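Local coordinates for iron-chelator utilization protein (PDB 4YHB) that binds FAD and probably acts as a reductase that releases iron from ferric siderophores taken up by Thermobifida fusca, at residues A[51-56]-A[86-91]. Sequence-based numbering, arbitrary orientation.
Sequences ADHVKL and YRDYTV. With ZN (zinc ion), chain D; FAD (flavin-adenine dinucleotide), chain C.
Each oxygen of the Asp88 carboxylate has its own partner: Lys55 NZ reaches the syn lone pair of OD1 in a salt bridge of 2.8 Å, and OD2 accepts a hydrogen bond from a water bound to the zinc ion. The lysine runs alongside the aspartate in the same direction, and a bend at the end of its chain (chi4 54°) turns NZ onto the oxygen. His53, on the same sheet face, binds zinc through NE2 at 2.2 Å. Its ring rotation is fixed by a nearly straight in-plane bond from ND1 to Ala51 O (3.0 Å, 172°), while the flavin methyl C7M sits over the centre of one ring face. Antiparallel backbone bonds, among them Leu56 N to Arg87 O at 2.8 Å, join the strands. Thr90 N donates to flavin O4 (3.0 Å), and Arg87 NE to FAD O1P (2.7 Å), so strand 86-95 holds both isoalloxazine and pyrophosphate. On the opposite face Leu56 CD1 packs against Tyr89 CD1 at 3.7 Å, the leucine roughly perpendicular to the tyrosine side chain. His265, His266 and three waters, one bonded to Asp88, complete the zinc site. Within the antiparallel barrel of the FAD-binding domain, the pair lies between strands 100-106 and 125-129, with Thr90 touching helix 152-161.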
ATOM      1  N   ALA A  51      -2.585   3.803   5.669  1.00 19.76           N
ATOM      2  CA  ALA A  51      -1.909   3.990   4.390  1.00 22.97           C
ATOM      3  C   ALA A  51      -0.464   4.468   4.539  1.00 21.96           C
ATOM      4  O   ALA A  51       0.159   4.855   3.544  1.00 20.39           O
ATOM      5  CB  ALA A  51      -2.694   4.958   3.513  1.00 23.13           C
ATOM      6  N   ASP A  52       0.064   4.441   5.764  1.00 20.77           N
ATOM      7  CA  ASP A  52       1.472   4.784   5.996  1.00 20.71           C
ATOM      8  C   ASP A  52       2.368   3.972   5.066  1.00 21.77           C
ATOM      9  O   ASP A  52       2.134   2.785   4.848  1.00 19.42           O
ATOM     10  CB  ASP A  52       1.891   4.519   7.440  1.00 21.84           C
ATOM     11  CG  ASP A  52       1.282   5.495   8.430  1.00 21.94           C
ATOM     12  OD1 ASP A  52       0.626   6.476   8.006  1.00 23.04           O
ATOM     13  OD2 ASP A  52       1.492   5.277   9.643  1.00 24.18           O
ATOM     14  N   HIS A  53       3.391   4.605   4.506  1.00 21.64           N
ATOM     15  CA  HIS A  53       4.273   3.889   3.585  1.00 19.12           C
ATOM     16  C   HIS A  53       5.710   4.370   3.688  1.00 22.93           C
ATOM     17  O   HIS A  53       5.986   5.525   4.021  1.00 19.08           O
ATOM     18  CB  HIS A  53       3.780   4.028   2.138  1.00 18.61           C
ATOM     19  CG  HIS A  53       3.546   5.445   1.719  1.00 20.16           C
ATOM     20  ND1 HIS A  53       2.409   6.142   2.071  1.00 20.48           N
ATOM     21  CD2 HIS A  53       4.302   6.301   0.990  1.00 18.69           C
ATOM     22  CE1 HIS A  53       2.470   7.362   1.566  1.00 22.73           C
ATOM     23  NE2 HIS A  53       3.613   7.485   0.916  1.00 23.39           N
ATOM     24  N   VAL A  54       6.623   3.462   3.383  1.00 20.71           N
ATOM     25  CA  VAL A  54       8.044   3.756   3.391  1.00 21.13           C
ATOM     26  C   VAL A  54       8.557   3.721   1.969  1.00 20.04           C
ATOM     27  O   VAL A  54       7.864   3.247   1.056  1.00 20.51           O
ATOM     28  CB  VAL A  54       8.840   2.739   4.248  1.00 17.13           C
ATOM     29  CG1 VAL A  54       8.481   2.879   5.698  1.00 19.94           C
ATOM     30  CG2 VAL A  54       8.580   1.299   3.769  1.00 16.50           C
ATOM     31  N   LYS A  55       9.762   4.229   1.769  1.00 16.55           N
ATOM     32  CA  LYS A  55      10.478   3.966   0.534  1.00 16.36           C
ATOM     33  C   LYS A  55      11.508   2.896   0.835  1.00 17.37           C
ATOM     34  O   LYS A  55      12.337   3.049   1.736  1.00 17.38           O
ATOM     35  CB  LYS A  55      11.147   5.234  -0.025  1.00 19.94           C
ATOM     36  CG  LYS A  55      10.222   6.127  -0.854  1.00 23.91           C
ATOM     37  CD  LYS A  55      10.807   7.533  -1.030  1.00 26.16           C
ATOM     38  CE  LYS A  55      10.125   8.260  -2.178  1.00 28.14           C
ATOM     39  NZ  LYS A  55       8.638   8.290  -2.044  1.00 26.14           N
ATOM     40  N   LEU A  56      11.441   1.802   0.092  1.00 16.88           N
ATOM     41  CA  LEU A  56      12.427   0.742   0.207  1.00 17.31           C
ATOM     42  C   LEU A  56      13.513   0.927  -0.833  1.00 16.66           C
ATOM     43  O   LEU A  56      13.229   1.147  -2.016  1.00 17.77           O
ATOM     44  CB  LEU A  56      11.767  -0.641   0.040  1.00 17.13           C
ATOM     45  CG  LEU A  56      10.733  -0.975   1.116  1.00 18.87           C
ATOM     46  CD1 LEU A  56      10.179  -2.393   0.916  1.00 16.73           C
ATOM     47  CD2 LEU A  56      11.316  -0.816   2.526  1.00 16.99           C
ATOM     48  N   TYR A  86      14.666   3.008  -5.459  1.00 18.98           N
ATOM     49  CA  TYR A  86      13.757   3.123  -4.335  1.00 19.94           C
ATOM     50  C   TYR A  86      12.323   3.067  -4.850  1.00 19.00           C
ATOM     51  O   TYR A  86      12.045   3.496  -5.973  1.00 18.78           O
ATOM     52  CB  TYR A  86      14.022   4.407  -3.526  1.00 21.39           C
ATOM     53  CG  TYR A  86      13.816   5.697  -4.291  1.00 22.21           C
ATOM     54  CD1 TYR A  86      12.562   6.275  -4.387  1.00 21.29           C
ATOM     55  CD2 TYR A  86      14.884   6.338  -4.916  1.00 22.95           C
ATOM     56  CE1 TYR A  86      12.365   7.449  -5.092  1.00 23.89           C
ATOM     57  CE2 TYR A  86      14.694   7.513  -5.632  1.00 25.73           C
ATOM     58  CZ  TYR A  86      13.432   8.060  -5.715  1.00 26.64           C
ATOM     59  OH  TYR A  86      13.229   9.230  -6.414  1.00 35.03           O
ATOM     60  N   ARG A  87      11.428   2.526  -4.026  1.00 17.15           N
ATOM     61  CA  ARG A  87      10.025   2.320  -4.397  1.00 17.12           C
ATOM     62  C   ARG A  87       9.161   2.429  -3.151  1.00 20.54           C
ATOM     63  O   ARG A  87       9.605   2.068  -2.058  1.00 19.65           O
ATOM     64  CB  ARG A  87       9.803   0.936  -5.039  1.00 18.53           C
ATOM     65  CG  ARG A  87      10.725   0.567  -6.205  1.00 18.01           C
ATOM     66  CD  ARG A  87      10.360   1.334  -7.446  1.00 17.43           C
ATOM     67  NE  ARG A  87      11.059   0.859  -8.639  1.00 20.07           N
ATOM     68  CZ  ARG A  87      12.112   1.463  -9.187  1.00 21.59           C
ATOM     69  NH1 ARG A  87      12.614   2.561  -8.637  1.00 18.37           N
ATOM     70  NH2 ARG A  87      12.657   0.970 -10.294  1.00 22.44           N
ATOM     71  N   ASP A  88       7.923   2.898  -3.322  1.00 19.85           N
ATOM     72  CA  ASP A  88       6.962   3.028  -2.226  1.00 17.64           C
ATOM     73  C   ASP A  88       6.312   1.692  -1.888  1.00 17.94           C
ATOM     74  O   ASP A  88       5.786   1.026  -2.782  1.00 14.57           O
ATOM     75  CB  ASP A  88       5.843   4.001  -2.599  1.00 18.19           C
ATOM     76  CG  ASP A  88       6.252   5.442  -2.483  1.00 22.38           C
ATOM     77  OD1 ASP A  88       7.464   5.729  -2.389  1.00 26.79           O
ATOM     78  OD2 ASP A  88       5.350   6.302  -2.505  1.00 28.29           O
ATOM     79  N   TYR A  89       6.309   1.332  -0.609  1.00 14.15           N
ATOM     80  CA  TYR A  89       5.585   0.159  -0.125  1.00 17.88           C
ATOM     81  C   TYR A  89       4.879   0.506   1.182  1.00 19.35           C
ATOM     82  O   TYR A  89       5.389   1.269   2.009  1.00 15.64           O
ATOM     83  CB  TYR A  89       6.529  -1.051   0.078  1.00 15.76           C
ATOM     84  CG  TYR A  89       6.916  -1.726  -1.217  1.00 18.03           C
ATOM     85  CD1 TYR A  89       8.053  -1.336  -1.907  1.00 16.65           C
ATOM     86  CD2 TYR A  89       6.111  -2.729  -1.775  1.00 18.60           C
ATOM     87  CE1 TYR A  89       8.407  -1.929  -3.102  1.00 18.06           C
ATOM     88  CE2 TYR A  89       6.452  -3.337  -2.988  1.00 18.24           C
ATOM     89  CZ  TYR A  89       7.608  -2.923  -3.645  1.00 18.61           C
ATOM     90  OH  TYR A  89       7.984  -3.488  -4.838  1.00 16.61           O
ATOM     91  N   THR A  90       3.709  -0.085   1.375  1.00 19.09           N
ATOM     92  CA  THR A  90       2.905   0.157   2.562  1.00 17.60           C
ATOM     93  C   THR A  90       3.463  -0.521   3.814  1.00 16.35           C
ATOM     94  O   THR A  90       4.016  -1.622   3.746  1.00 17.44           O
ATOM     95  CB  THR A  90       1.457  -0.324   2.329  1.00 16.66           C
ATOM     96  OG1 THR A  90       0.898   0.400   1.223  1.00 19.10           O
ATOM     97  CG2 THR A  90       0.579  -0.121   3.583  1.00 17.10           C
ATOM     98  N   VAL A  91       3.325   0.154   4.958  1.00 16.34           N
ATOM     99  CA  VAL A  91       3.495  -0.492   6.250  1.00 17.12           C
ATOM    100  C   VAL A  91       2.290  -1.390   6.490  1.00 17.65           C
ATOM    101  O   VAL A  91       1.255  -0.921   6.953  1.00 18.52           O
ATOM    102  CB  VAL A  91       3.632   0.547   7.395  1.00 19.52           C
ATOM    103  CG1 VAL A  91       3.781  -0.161   8.751  1.00 19.29           C
ATOM    104  CG2 VAL A  91       4.808   1.451   7.125  1.00 16.55           C
TER
HETATM  105 ZN    ZN D 302       3.937   9.346  -0.164  0.85 22.98          ZN
HETATM  106  PA  FAD C 301       8.892  -0.406 -11.390  1.00 21.82           P
HETATM  107  O1A FAD C 301      10.369  -0.249 -11.774  1.00 20.87           O
HETATM  108  O2A FAD C 301       8.356   0.853 -10.610  1.00 17.84           O
HETATM  109  O5B FAD C 301       8.031  -0.451 -12.751  1.00 21.56           O
HETATM  110  C5B FAD C 301       8.461  -1.201 -13.829  1.00 21.87           C
HETATM  111  C4B FAD C 301       7.245  -1.614 -14.681  1.00 22.20           C
HETATM  112  O4B FAD C 301       6.423  -2.532 -14.015  1.00 23.45           O
HETATM  113  C3B FAD C 301       6.391  -0.476 -15.052  1.00 23.19           C
HETATM  114  O3B FAD C 301       5.977  -0.710 -16.359  1.00 26.54           O
HETATM  115  C2B FAD C 301       5.288  -0.552 -14.154  1.00 20.03           C
HETATM  116  O2B FAD C 301       4.058  -0.088 -14.698  1.00 22.20           O
HETATM  117  C1B FAD C 301       5.148  -1.993 -13.896  1.00 21.50           C
HETATM  118  N9A FAD C 301       4.628  -2.343 -12.581  1.00 20.62           N
HETATM  119  C8A FAD C 301       4.922  -1.747 -11.405  1.00 21.27           C
HETATM  120  N7A FAD C 301       4.256  -2.375 -10.426  1.00 21.62           N
HETATM  121  C5A FAD C 301       3.567  -3.400 -10.980  1.00 18.92           C
HETATM  122  C6A FAD C 301       2.714  -4.383 -10.478  1.00 22.14           C
HETATM  123  N6A FAD C 301       2.447  -4.442  -9.084  1.00 17.97           N
HETATM  124  N1A FAD C 301       2.162  -5.275 -11.317  1.00 21.45           N
HETATM  125  C2A FAD C 301       2.419  -5.230 -12.642  1.00 21.59           C
HETATM  126  N3A FAD C 301       3.231  -4.302 -13.156  1.00 22.61           N
HETATM  127  C4A FAD C 301       3.798  -3.377 -12.349  1.00 21.02           C
HETATM  128  N1  FAD C 301       3.120  -2.254  -4.012  1.00 15.73           N
HETATM  129  C2  FAD C 301       3.119  -3.415  -3.355  1.00 17.67           C
HETATM  130  O2  FAD C 301       3.345  -4.454  -3.956  1.00 15.75           O
HETATM  131  N3  FAD C 301       2.868  -3.399  -2.010  1.00 16.35           N
HETATM  132  C4  FAD C 301       2.624  -2.252  -1.341  1.00 16.61           C
HETATM  133  O4  FAD C 301       2.415  -2.304  -0.137  1.00 16.97           O
HETATM  134  C4X FAD C 301       2.609  -1.024  -2.005  1.00 16.94           C
HETATM  135  N5  FAD C 301       2.358   0.181  -1.374  1.00 19.03           N
HETATM  136  C5X FAD C 301       2.381   1.334  -2.083  1.00 17.54           C
HETATM  137  C6  FAD C 301       2.137   2.556  -1.448  1.00 19.70           C
HETATM  138  C7  FAD C 301       2.155   3.626  -2.089  1.00 18.41           C
HETATM  139  C7M FAD C 301       1.870   4.905  -1.278  1.00 17.84           C
HETATM  140  C8  FAD C 301       2.386   3.769  -3.300  1.00 16.34           C
HETATM  141  C8M FAD C 301       2.381   5.083  -4.030  1.00 20.12           C
HETATM  142  C9  FAD C 301       2.647   2.670  -4.073  1.00 17.20           C
HETATM  143  C9A FAD C 301       2.681   1.240  -3.534  1.00 15.71           C
HETATM  144  N10 FAD C 301       2.904   0.073  -4.117  1.00 18.08           N
HETATM  145  C10 FAD C 301       2.875  -1.068  -3.395  1.00 16.31           C
HETATM  146  C1' FAD C 301       3.176   0.023  -5.570  1.00 15.48           C
HETATM  147  C2' FAD C 301       4.638  -0.017  -5.889  1.00 16.98           C
HETATM  148  O2' FAD C 301       5.243   1.120  -5.414  1.00 17.67           O
HETATM  149  C3' FAD C 301       4.791  -0.140  -7.446  1.00 19.30           C
HETATM  150  O3' FAD C 301       4.087  -1.276  -7.838  1.00 16.51           O
HETATM  151  C4' FAD C 301       6.205  -0.099  -7.960  1.00 20.18           C
HETATM  152  O4' FAD C 301       6.210   0.267  -9.275  1.00 19.00           O
HETATM  153  C5' FAD C 301       6.930  -1.452  -7.867  1.00 18.16           C
HETATM  154  O5' FAD C 301       8.325  -1.341  -8.009  1.00 19.43           O
HETATM  155  P   FAD C 301       8.975  -2.154  -9.199  1.00 19.29           P
HETATM  156  O1P FAD C 301      10.464  -1.756  -9.088  1.00 20.74           O
HETATM  157  O2P FAD C 301       8.437  -3.600  -9.018  1.00 19.95           O
HETATM  158  O3P FAD C 301       8.745  -1.861 -10.735  1.00 22.02           O
HETATM  159  O   HOH W   1      -0.012   2.851   1.601  1.00 19.27           O
HETATM  160  O   HOH W   2       5.637   8.418  -1.162  1.00 22.08           O
HETATM  161  O   HOH W   3       2.363  10.306   0.998  1.00 28.46           O
HETATM  162  O   HOH W   4       5.401   9.980   1.456  1.00 21.44           O